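Local coordinates for hypothetical protein (Giardia lamblia, PDB 3I3F), which is of unknown function but belongs to the YjgF-like endoribonuclease L-PSP family and binds pentanoic acid in a pocket of its trimer, at residues V34-D48 with Q63-S77. Residues are numbered along the deposited sequence; the frame is centred on the assembly and turned at random. Where two conformers were deposited one is given.
Sequences VVNGMVYLGGSVGID and QTFDNIRKCLEYANS. With LEA (pentanoic acid), chain F.
The Asn67 amide meets the loop after strand 38-41 with its ND2, which donates a nearly straight hydrogen bond (169°) to Ile47 O at 3.0 Å, with the acceptor almost in the amide plane. At the other end of the amide, Asn67 OD1 accepts from Gln63 NE2 at 2.9 Å, the donor standing above the carbonyl plane. Asparagine thus suits this buried place, giving a loop carbonyl a donor while taking one from its own helix. A turn about the CB-CG bond of Gln63 (chi2 66°) lays its amide against CA and CB of Asp48. Gly46, centre of an inverse gamma turn, passes close to Thr64, whose hydroxyl is bonded to Gln60 O one turn back; Thr64 CG2 rests 3.5 Å from Ser44 O. Farther along, the contact is apolar. Leu41 spreads its two methyls, CD1 to Ile68 CG2 (3.8 Å) and CD2 to Cys71 CB (3.9 Å). Val39 CG1 reaches CB of Ala75 at 3.8 Å, a small residue just past the helix end that suits close approach. The 63-74 part of helix 56-74 lies over the sheet, running at 145° to strand 38-41, nearer antiparallel than perpendicular, with Ile32 of strand 32-35 and Val133 of strand 131-139 extending the apolar floor.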
loop_
_atom_site.group_PDB
_atom_site.type_symbol
_atom_site.label_atom_id
_atom_site.label_comp_id
_atom_site.label_asym_id
_atom_site.label_seq_id
_atom_site.Cartn_x
_atom_site.Cartn_y
_atom_site.Cartn_z
ATOM N N VAL A 34 1.940 6.080 15.403
ATOM C CA VAL A 34 1.290 7.387 15.388
ATOM C C VAL A 34 2.309 8.459 15.014
ATOM O O VAL A 34 3.404 8.503 15.572
ATOM C CB VAL A 34 0.666 7.733 16.755
ATOM C CG1 VAL A 34 0.001 9.106 16.711
ATOM C CG2 VAL A 34 -0.333 6.662 17.175
ATOM N N VAL A 35 1.942 9.311 14.060
ATOM C CA VAL A 35 2.806 10.401 13.608
ATOM C C VAL A 35 1.954 11.582 13.143
ATOM O O VAL A 35 1.100 11.430 12.270
ATOM C CB VAL A 35 3.748 9.943 12.462
ATOM C CG1 VAL A 35 2.957 9.311 11.321
ATOM C CG2 VAL A 35 4.594 11.105 11.957
ATOM N N ASN A 36 2.178 12.747 13.749
ATOM C CA ASN A 36 1.509 13.990 13.347
ATOM C C ASN A 36 -0.017 13.869 13.251
ATOM O O ASN A 36 -0.621 14.314 12.276
ATOM C CB ASN A 36 2.077 14.486 12.009
ATOM C CG ASN A 36 3.591 14.601 12.017
ATOM O OD1 ASN A 36 4.199 14.885 13.049
ATOM N ND2 ASN A 36 4.206 14.383 10.861
ATOM N N GLY A 37 -0.630 13.257 14.259
ATOM C CA GLY A 37 -2.085 13.114 14.300
ATOM C C GLY A 37 -2.666 12.062 13.367
ATOM O O GLY A 37 -3.879 12.021 13.161
ATOM N N MET A 38 -1.808 11.209 12.806
ATOM C CA MET A 38 -2.242 10.117 11.938
ATOM C C MET A 38 -1.810 8.783 12.533
ATOM O O MET A 38 -0.726 8.675 13.111
ATOM C CB MET A 38 -1.649 10.272 10.537
ATOM C CG MET A 38 -2.079 11.541 9.806
ATOM S SD MET A 38 -3.850 11.628 9.468
ATOM C CE MET A 38 -4.053 10.271 8.320
ATOM N N VAL A 39 -2.665 7.775 12.382
ATOM C CA VAL A 39 -2.396 6.433 12.885
ATOM C C VAL A 39 -2.219 5.471 11.714
ATOM O O VAL A 39 -3.012 5.484 10.770
ATOM C CB VAL A 39 -3.549 5.929 13.775
ATOM C CG1 VAL A 39 -3.192 4.586 14.409
ATOM C CG2 VAL A 39 -3.887 6.958 14.848
ATOM N N TYR A 40 -1.163 4.663 11.779
ATOM C CA TYR A 40 -0.895 3.605 10.807
ATOM C C TYR A 40 -0.919 2.275 11.545
ATOM O O TYR A 40 -0.483 2.198 12.691
ATOM C CB TYR A 40 0.483 3.797 10.168
ATOM C CG TYR A 40 0.591 5.025 9.296
ATOM C CD1 TYR A 40 0.554 4.920 7.911
ATOM C CD2 TYR A 40 0.725 6.292 9.856
ATOM C CE1 TYR A 40 0.649 6.044 7.103
ATOM C CE2 TYR A 40 0.816 7.426 9.057
ATOM C CZ TYR A 40 0.779 7.291 7.680
ATOM O OH TYR A 40 0.871 8.400 6.870
ATOM N N LEU A 41 -1.426 1.230 10.895
ATOM C CA LEU A 41 -1.430 -0.107 11.487
ATOM C C LEU A 41 -0.598 -1.085 10.670
ATOM O O LEU A 41 -0.569 -1.020 9.439
ATOM C CB LEU A 41 -2.852 -0.660 11.596
ATOM C CG LEU A 41 -3.892 0.136 12.384
ATOM C CD1 LEU A 41 -5.183 -0.661 12.464
ATOM C CD2 LEU A 41 -3.401 0.477 13.780
ATOM N N GLY A 42 0.061 -2.009 11.363
ATOM C CA GLY A 42 0.648 -3.171 10.711
ATOM C C GLY A 42 -0.456 -4.091 10.228
ATOM O O GLY A 42 -1.631 -3.897 10.562
ATOM N N GLY A 43 -0.089 -5.094 9.440
ATOM C CA GLY A 43 -1.065 -6.031 8.892
ATOM C C GLY A 43 -1.928 -6.648 9.975
ATOM O O GLY A 43 -1.422 -7.034 11.032
ATOM N N SER A 44 -3.234 -6.707 9.719
ATOM C CA SER A 44 -4.192 -7.292 10.654
ATOM C C SER A 44 -4.780 -8.565 10.063
ATOM O O SER A 44 -5.121 -8.607 8.878
ATOM C CB SER A 44 -5.309 -6.298 10.966
ATOM O OG SER A 44 -4.794 -5.147 11.612
ATOM N N VAL A 45 -4.899 -9.593 10.897
ATOM C CA VAL A 45 -5.395 -10.895 10.476
ATOM C C VAL A 45 -6.328 -11.452 11.545
ATOM O O VAL A 45 -6.439 -10.888 12.639
ATOM C CB VAL A 45 -4.225 -11.869 10.213
ATOM C CG1 VAL A 45 -3.372 -11.367 9.047
ATOM C CG2 VAL A 45 -3.379 -12.045 11.470
ATOM N N GLY A 46 -6.994 -12.558 11.227
ATOM C CA GLY A 46 -8.046 -13.107 12.083
ATOM C C GLY A 46 -7.555 -13.964 13.235
ATOM O O GLY A 46 -8.063 -15.064 13.454
ATOM N N ILE A 47 -6.578 -13.449 13.979
ATOM C CA ILE A 47 -5.994 -14.138 15.126
ATOM C C ILE A 47 -6.365 -13.368 16.388
ATOM O O ILE A 47 -6.231 -12.143 16.431
ATOM C CB ILE A 47 -4.460 -14.228 14.984
ATOM C CG1 ILE A 47 -4.096 -15.087 13.767
ATOM C CG2 ILE A 47 -3.829 -14.800 16.252
ATOM C CD1 ILE A 47 -2.621 -15.095 13.427
ATOM N N ASP A 48 -6.845 -14.080 17.407
ATOM C CA ASP A 48 -7.261 -13.436 18.657
ATOM C C ASP A 48 -6.063 -13.259 19.593
ATOM O O ASP A 48 -4.947 -13.663 19.260
ATOM C CB ASP A 48 -8.426 -14.193 19.326
ATOM C CG ASP A 48 -8.070 -15.614 19.740
ATOM O OD1 ASP A 48 -6.891 -15.899 20.027
ATOM O OD2 ASP A 48 -8.998 -16.452 19.784
ATOM N N GLN A 63 -12.758 -11.150 13.318
ATOM C CA GLN A 63 -11.626 -10.979 14.228
ATOM C C GLN A 63 -10.647 -9.915 13.721
ATOM O O GLN A 63 -10.124 -9.129 14.509
ATOM C CB GLN A 63 -10.901 -12.311 14.449
ATOM C CG GLN A 63 -9.776 -12.251 15.479
ATOM C CD GLN A 63 -10.286 -11.967 16.877
ATOM O OE1 GLN A 63 -11.086 -12.728 17.419
ATOM N NE2 GLN A 63 -9.825 -10.871 17.469
ATOM N N THR A 64 -10.411 -9.893 12.410
ATOM C CA THR A 64 -9.518 -8.904 11.806
ATOM C C THR A 64 -9.990 -7.478 12.075
ATOM O O THR A 64 -9.203 -6.630 12.492
ATOM C CB THR A 64 -9.381 -9.124 10.284
ATOM O OG1 THR A 64 -8.762 -10.390 10.040
ATOM C CG2 THR A 64 -8.535 -8.025 9.647
ATOM N N PHE A 65 -11.274 -7.216 11.854
ATOM C CA PHE A 65 -11.793 -5.868 12.059
ATOM C C PHE A 65 -11.977 -5.515 13.532
ATOM O O PHE A 65 -11.898 -4.344 13.895
ATOM C CB PHE A 65 -13.062 -5.636 11.236
ATOM C CG PHE A 65 -12.779 -5.425 9.778
ATOM C CD1 PHE A 65 -12.180 -4.247 9.346
ATOM C CD2 PHE A 65 -13.059 -6.411 8.844
ATOM C CE1 PHE A 65 -11.890 -4.046 8.008
ATOM C CE2 PHE A 65 -12.773 -6.214 7.499
ATOM C CZ PHE A 65 -12.182 -5.031 7.084
ATOM N N ASP A 66 -12.186 -6.520 14.381
ATOM C CA ASP A 66 -12.165 -6.304 15.829
ATOM C C ASP A 66 -10.768 -5.862 16.276
ATOM O O ASP A 66 -10.636 -4.926 17.062
ATOM C CB ASP A 66 -12.590 -7.567 16.585
ATOM C CG ASP A 66 -12.872 -7.302 18.056
ATOM O OD1 ASP A 66 -13.660 -6.380 18.357
ATOM O OD2 ASP A 66 -12.316 -8.027 18.906
ATOM N N ASN A 67 -9.737 -6.537 15.767
ATOM C CA ASN A 67 -8.347 -6.145 16.028
ATOM C C ASN A 67 -8.069 -4.708 15.590
ATOM O O ASN A 67 -7.481 -3.925 16.337
ATOM C CB ASN A 67 -7.367 -7.087 15.317
ATOM C CG ASN A 67 -7.343 -8.486 15.915
ATOM O OD1 ASN A 67 -7.869 -8.728 17.003
ATOM N ND2 ASN A 67 -6.718 -9.415 15.203
ATOM N N ILE A 68 -8.500 -4.368 14.378
ATOM C CA ILE A 68 -8.329 -3.019 13.843
ATOM C C ILE A 68 -9.049 -1.982 14.706
ATOM O O ILE A 68 -8.476 -0.947 15.040
ATOM C CB ILE A 68 -8.821 -2.927 12.379
ATOM C CG1 ILE A 68 -7.879 -3.706 11.458
ATOM C CG2 ILE A 68 -8.901 -1.475 11.922
ATOM C CD1 ILE A 68 -8.434 -3.959 10.077
ATOM N N ARG A 69 -10.295 -2.269 15.079
ATOM C CA ARG A 69 -11.070 -1.364 15.932
ATOM C C ARG A 69 -10.358 -1.107 17.261
ATOM O O ARG A 69 -10.212 0.041 17.680
ATOM C CB ARG A 69 -12.467 -1.932 16.197
ATOM C CG ARG A 69 -13.375 -1.010 17.017
ATOM C CD ARG A 69 -14.681 -1.687 17.415
ATOM N NE ARG A 69 -14.464 -2.874 18.245
ATOM C CZ ARG A 69 -14.164 -2.861 19.545
ATOM N NH1 ARG A 69 -14.036 -1.717 20.213
ATOM N NH2 ARG A 69 -13.990 -4.011 20.189
ATOM N N LYS A 70 -9.922 -2.178 17.919
ATOM C CA LYS A 70 -9.249 -2.063 19.212
ATOM C C LYS A 70 -7.938 -1.286 19.109
ATOM O O LYS A 70 -7.654 -0.434 19.948
ATOM C CB LYS A 70 -9.000 -3.444 19.821
ATOM C CG LYS A 70 -10.261 -4.131 20.317
ATOM C CD LYS A 70 -9.943 -5.475 20.939
ATOM C CE LYS A 70 -11.206 -6.215 21.342
ATOM N NZ LYS A 70 -10.941 -7.655 21.622
ATOM N N CYS A 71 -7.145 -1.574 18.080
ATOM C CA CYS A 71 -5.889 -0.852 17.869
ATOM C C CYS A 71 -6.129 0.640 17.662
ATOM O O CYS A 71 -5.457 1.470 18.277
ATOM C CB CYS A 71 -5.124 -1.418 16.671
ATOM S SG CYS A 71 -4.340 -3.008 16.978
ATOM N N LEU A 72 -7.085 0.982 16.801
ATOM C CA LEU A 72 -7.372 2.383 16.504
ATOM C C LEU A 72 -7.887 3.137 17.730
ATOM O O LEU A 72 -7.462 4.261 17.985
ATOM C CB LEU A 72 -8.362 2.509 15.340
ATOM C CG LEU A 72 -7.805 2.099 13.973
ATOM C CD1 LEU A 72 -8.886 2.151 12.908
ATOM C CD2 LEU A 72 -6.632 2.986 13.582
ATOM N N GLU A 73 -8.785 2.523 18.493
ATOM C CA GLU A 73 -9.315 3.170 19.699
ATOM C C GLU A 73 -8.224 3.360 20.755
ATOM O O GLU A 73 -8.173 4.392 21.426
ATOM C CB GLU A 73 -10.517 2.394 20.246
ATOM C CG GLU A 73 -11.749 2.548 19.352
ATOM C CD GLU A 73 -12.960 1.759 19.817
ATOM O OE1 GLU A 73 -12.903 1.132 20.896
ATOM O OE2 GLU A 73 -13.978 1.768 19.092
ATOM N N TYR A 74 -7.336 2.376 20.867
ATOM C CA TYR A 74 -6.170 2.454 21.747
ATOM C C TYR A 74 -5.260 3.628 21.362
ATOM O O TYR A 74 -4.656 4.266 22.230
ATOM C CB TYR A 74 -5.405 1.128 21.670
ATOM C CG TYR A 74 -4.280 0.945 22.664
ATOM C CD1 TYR A 74 -4.544 0.673 24.004
ATOM C CD2 TYR A 74 -2.951 1.002 22.256
ATOM C CE1 TYR A 74 -3.511 0.481 24.913
ATOM C CE2 TYR A 74 -1.913 0.816 23.156
ATOM C CZ TYR A 74 -2.199 0.556 24.483
ATOM O OH TYR A 74 -1.168 0.370 25.375
ATOM N N ALA A 75 -5.193 3.921 20.064
ATOM C CA ALA A 75 -4.362 5.005 19.528
ATOM C C ALA A 75 -5.115 6.337 19.369
ATOM O O ALA A 75 -4.688 7.195 18.596
ATOM C CB ALA A 75 -3.770 4.577 18.185
ATOM N N ASN A 76 -6.218 6.507 20.099
ATOM C CA ASN A 76 -7.025 7.735 20.055
ATOM C C ASN A 76 -7.631 7.996 18.671
ATOM O O ASN A 76 -7.680 9.130 18.194
ATOM C CB ASN A 76 -6.209 8.944 20.545
ATOM C CG ASN A 76 -7.087 10.098 21.020
ATOM O OD1 ASN A 76 -8.203 9.893 21.500
ATOM N ND2 ASN A 76 -6.578 11.318 20.891
ATOM N N SER A 77 -8.099 6.920 18.045
ATOM C CA SER A 77 -8.746 6.969 16.739
ATOM C C SER A 77 -9.980 6.065 16.784
ATOM O O SER A 77 -10.541 5.825 17.853
ATOM C CB SER A 77 -7.758 6.522 15.653
ATOM O OG SER A 77 -8.278 6.721 14.349
HETATM C C2 LEA F . 4.130 -9.747 8.301
HETATM O O2 LEA F . 4.340 -8.579 7.905
HETATM C C3 LEA F . 2.883 -10.076 9.090
HETATM C C4 LEA F . 1.918 -8.892 9.163
HETATM C C5 LEA F . 0.650 -9.190 9.962
HETATM C C6 LEA F . 0.418 -10.664 10.224
HETATM O O1 LEA F . 4.928 -10.680 8.075
HETATM O O HOH W 1 -3.852 -9.331 13.645
HETATM O O HOH W 2 -4.540 -8.170 13.733
HETATM O O HOH W 3 -5.883 -10.272 18.524
#